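Local coordinates for BH1408 protein (Bacillus halodurans, PDB 4E0A), which probably transfers acetyl groups to nitrogen atoms of substrates, as GNAT-family N-acetyltransferases do, at residues D31-N36 against D128-N133. The protein carries 1 engineered substitution. Numbering follows the deposited sequence.
Sequences DIFRSN and DVYDFN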
loop_
_atom_site.group_PDB
_atom_site.type_symbol
_atom_site.label_atom_id
_atom_site.label_comp_id
_atom_site.label_asym_id
_atom_site.label_seq_id
_atom_site.Cartn_x
_atom_site.Cartn_y
_atom_site.Cartn_z
ATOM N N ASP A 31 -1.600 -1.186 17.516
ATOM C CA ASP A 31 -2.413 -2.284 17.016
ATOM C C ASP A 31 -1.728 -2.951 15.833
ATOM O O ASP A 31 -2.008 -4.111 15.506
ATOM C CB ASP A 31 -3.829 -1.796 16.648
ATOM C CG ASP A 31 -3.824 -0.667 15.636
ATOM O OD1 ASP A 31 -2.915 0.195 15.671
ATOM O OD2 ASP A 31 -4.745 -0.635 14.790
ATOM N N ILE A 32 -0.809 -2.217 15.208
ATOM C CA ILE A 32 -0.085 -2.711 14.054
ATOM C C ILE A 32 1.358 -3.018 14.448
ATOM O O ILE A 32 1.899 -4.069 14.096
ATOM C CB ILE A 32 -0.132 -1.676 12.881
ATOM C CG1 ILE A 32 -1.584 -1.504 12.388
ATOM C CG2 ILE A 32 0.779 -2.090 11.720
ATOM C CD1 ILE A 32 -1.726 -0.645 11.145
ATOM N N PHE A 33 1.971 -2.093 15.187
ATOM C CA PHE A 33 3.403 -2.164 15.480
ATOM C C PHE A 33 3.662 -2.684 16.886
ATOM O O PHE A 33 2.906 -2.418 17.814
ATOM C CB PHE A 33 4.060 -0.787 15.269
ATOM C CG PHE A 33 3.976 -0.299 13.850
ATOM C CD1 PHE A 33 2.939 0.535 13.442
ATOM C CD2 PHE A 33 4.916 -0.696 12.918
ATOM C CE1 PHE A 33 2.854 0.958 12.135
ATOM C CE2 PHE A 33 4.840 -0.268 11.601
ATOM C CZ PHE A 33 3.803 0.559 11.214
ATOM N N ARG A 34 4.745 -3.430 17.033
ATOM C CA ARG A 34 5.056 -4.086 18.290
ATOM C C ARG A 34 6.440 -3.646 18.775
ATOM O O ARG A 34 7.381 -3.552 17.982
ATOM C CB ARG A 34 5.022 -5.605 18.077
ATOM C CG ARG A 34 5.173 -6.441 19.333
ATOM C CD ARG A 34 5.182 -7.921 18.958
ATOM N NE ARG A 34 5.316 -8.791 20.121
ATOM C CZ ARG A 34 6.480 -9.169 20.644
ATOM N NH1 ARG A 34 7.628 -8.742 20.112
ATOM N NH2 ARG A 34 6.499 -9.967 21.704
ATOM N N SER A 35 6.563 -3.382 20.073
ATOM C CA SER A 35 7.868 -3.084 20.660
ATOM C C SER A 35 8.748 -4.316 20.632
ATOM O O SER A 35 8.280 -5.423 20.899
ATOM C CB SER A 35 7.723 -2.626 22.114
ATOM O OG SER A 35 7.236 -1.300 22.185
ATOM N N ASN A 36 10.030 -4.121 20.350
ATOM C CA ASN A 36 10.988 -5.220 20.389
ATOM C C ASN A 36 12.378 -4.657 20.477
ATOM O O ASN A 36 12.627 -3.531 20.057
ATOM C CB ASN A 36 10.875 -6.120 19.142
ATOM C CG ASN A 36 11.590 -7.470 19.316
ATOM O OD1 ASN A 36 11.098 -8.359 20.015
ATOM N ND2 ASN A 36 12.739 -7.627 18.672
ATOM N N ASP A 128 5.933 4.320 1.396
ATOM C CA ASP A 128 4.682 4.329 2.132
ATOM C C ASP A 128 4.841 5.039 3.451
ATOM O O ASP A 128 5.831 4.861 4.146
ATOM C CB ASP A 128 4.164 2.916 2.359
ATOM C CG ASP A 128 3.693 2.262 1.071
ATOM O OD1 ASP A 128 4.405 1.374 0.557
ATOM O OD2 ASP A 128 2.620 2.652 0.562
ATOM N N VAL A 129 3.848 5.843 3.795
ATOM C CA VAL A 129 3.887 6.548 5.064
ATOM C C VAL A 129 2.546 6.400 5.800
ATOM O O VAL A 129 1.471 6.423 5.186
ATOM C CB VAL A 129 4.266 8.033 4.851
ATOM C CG1 VAL A 129 3.208 8.737 4.001
ATOM C CG2 VAL A 129 4.465 8.727 6.194
ATOM N N TYR A 130 2.615 6.243 7.115
ATOM C CA TYR A 130 1.402 6.110 7.922
ATOM C C TYR A 130 0.689 7.435 8.144
ATOM O O TYR A 130 1.328 8.479 8.283
ATOM C CB TYR A 130 1.691 5.380 9.239
ATOM C CG TYR A 130 1.737 3.898 9.004
ATOM C CD1 TYR A 130 2.870 3.301 8.480
ATOM C CD2 TYR A 130 0.609 3.107 9.221
ATOM C CE1 TYR A 130 2.908 1.960 8.220
ATOM C CE2 TYR A 130 0.637 1.754 8.969
ATOM C CZ TYR A 130 1.796 1.185 8.463
ATOM O OH TYR A 130 1.857 -0.166 8.198
ATOM N N ASP A 131 -0.643 7.374 8.169
ATOM C CA ASP A 131 -1.497 8.567 8.173
ATOM C C ASP A 131 -1.221 9.506 9.350
ATOM O O ASP A 131 -1.317 10.722 9.213
ATOM C CB ASP A 131 -2.979 8.135 8.150
ATOM C CG ASP A 131 -3.953 9.306 8.254
ATOM O OD1 ASP A 131 -3.996 10.138 7.325
ATOM O OD2 ASP A 131 -4.705 9.378 9.259
ATOM N N PHE A 132 -0.859 8.948 10.503
ATOM C CA PHE A 132 -0.601 9.779 11.685
ATOM C C PHE A 132 0.673 10.628 11.559
ATOM O O PHE A 132 0.868 11.581 12.322
ATOM C CB PHE A 132 -0.469 8.901 12.931
ATOM C CG PHE A 132 0.835 8.123 12.996
ATOM C CD1 PHE A 132 0.917 6.835 12.498
ATOM C CD2 PHE A 132 1.972 8.691 13.548
ATOM C CE1 PHE A 132 2.103 6.129 12.559
ATOM C CE2 PHE A 132 3.159 7.994 13.608
ATOM C CZ PHE A 132 3.227 6.716 13.121
ATOM N N ASN A 133 1.540 10.252 10.622
ATOM C CA ASN A 133 2.919 10.741 10.581
ATOM C C ASN A 133 3.005 12.082 9.850
ATOM O O ASN A 133 3.484 12.164 8.711
ATOM C CB ASN A 133 3.812 9.680 9.925
ATOM C CG ASN A 133 5.291 9.917 10.148
ATOM O OD1 ASN A 133 5.704 10.968 10.634
ATOM N ND2 ASN A 133 6.105 8.929 9.768
#
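A T-shaped aromatic pair joins the loop that follows helix 11-28 to the end of strand 124-130 in this GNAT-family fold. Phe-33 presents its ring edge to one face of Tyr-130, with centroids 5.0 Å apart and planes at 76°. The leading atom is CZ of Phe-33, 3.4 Å from CE1 of Tyr-130, while CE1 of Phe-33 lies 3.8 Å from CZ of Tyr-130. The phenylalanine edge therefore meets the hydroxyl-bearing end of the tyrosine ring rather than its root. CG of Phe-33 stands anti to its carbonyl carbon (chi1 -63°), which sends the ring toward the strand and sets its edge on the tyrosine face. Ile-32 adds a second apolar touch: the tip of its extended branch, CD1, comes 4.0 Å from CE2 of Tyr-130, meeting that ring obliquely. Its other branch, CG2, lies over a face of the Phe-33 ring near the rim, so the isoleucine packs against both aromatics. Without the Tyr-130 ring, as with an alanine here, the Phe-33 edge would probably lose its aromatic face and a gap would open beside Ile-32 CD1. Directly after the tyrosine the chain leaves the strand in a type I beta turn, closed by Asn-133 N to Tyr-130 O at 2.9 Å. The side chain of Asn-133 then caps helix 134-142 through the backbone N of Ala-136. His-25 of helix 11-28 makes edge-to-face pairs with both Phe-33 and Phe-132, tying that helix to loop and turn alike. In the second subunit, Met-83 packs on Ile-32 and Phe-33, and a strand pairs antiparallel with residues 128-130, carrying the sheet across the dimer interface.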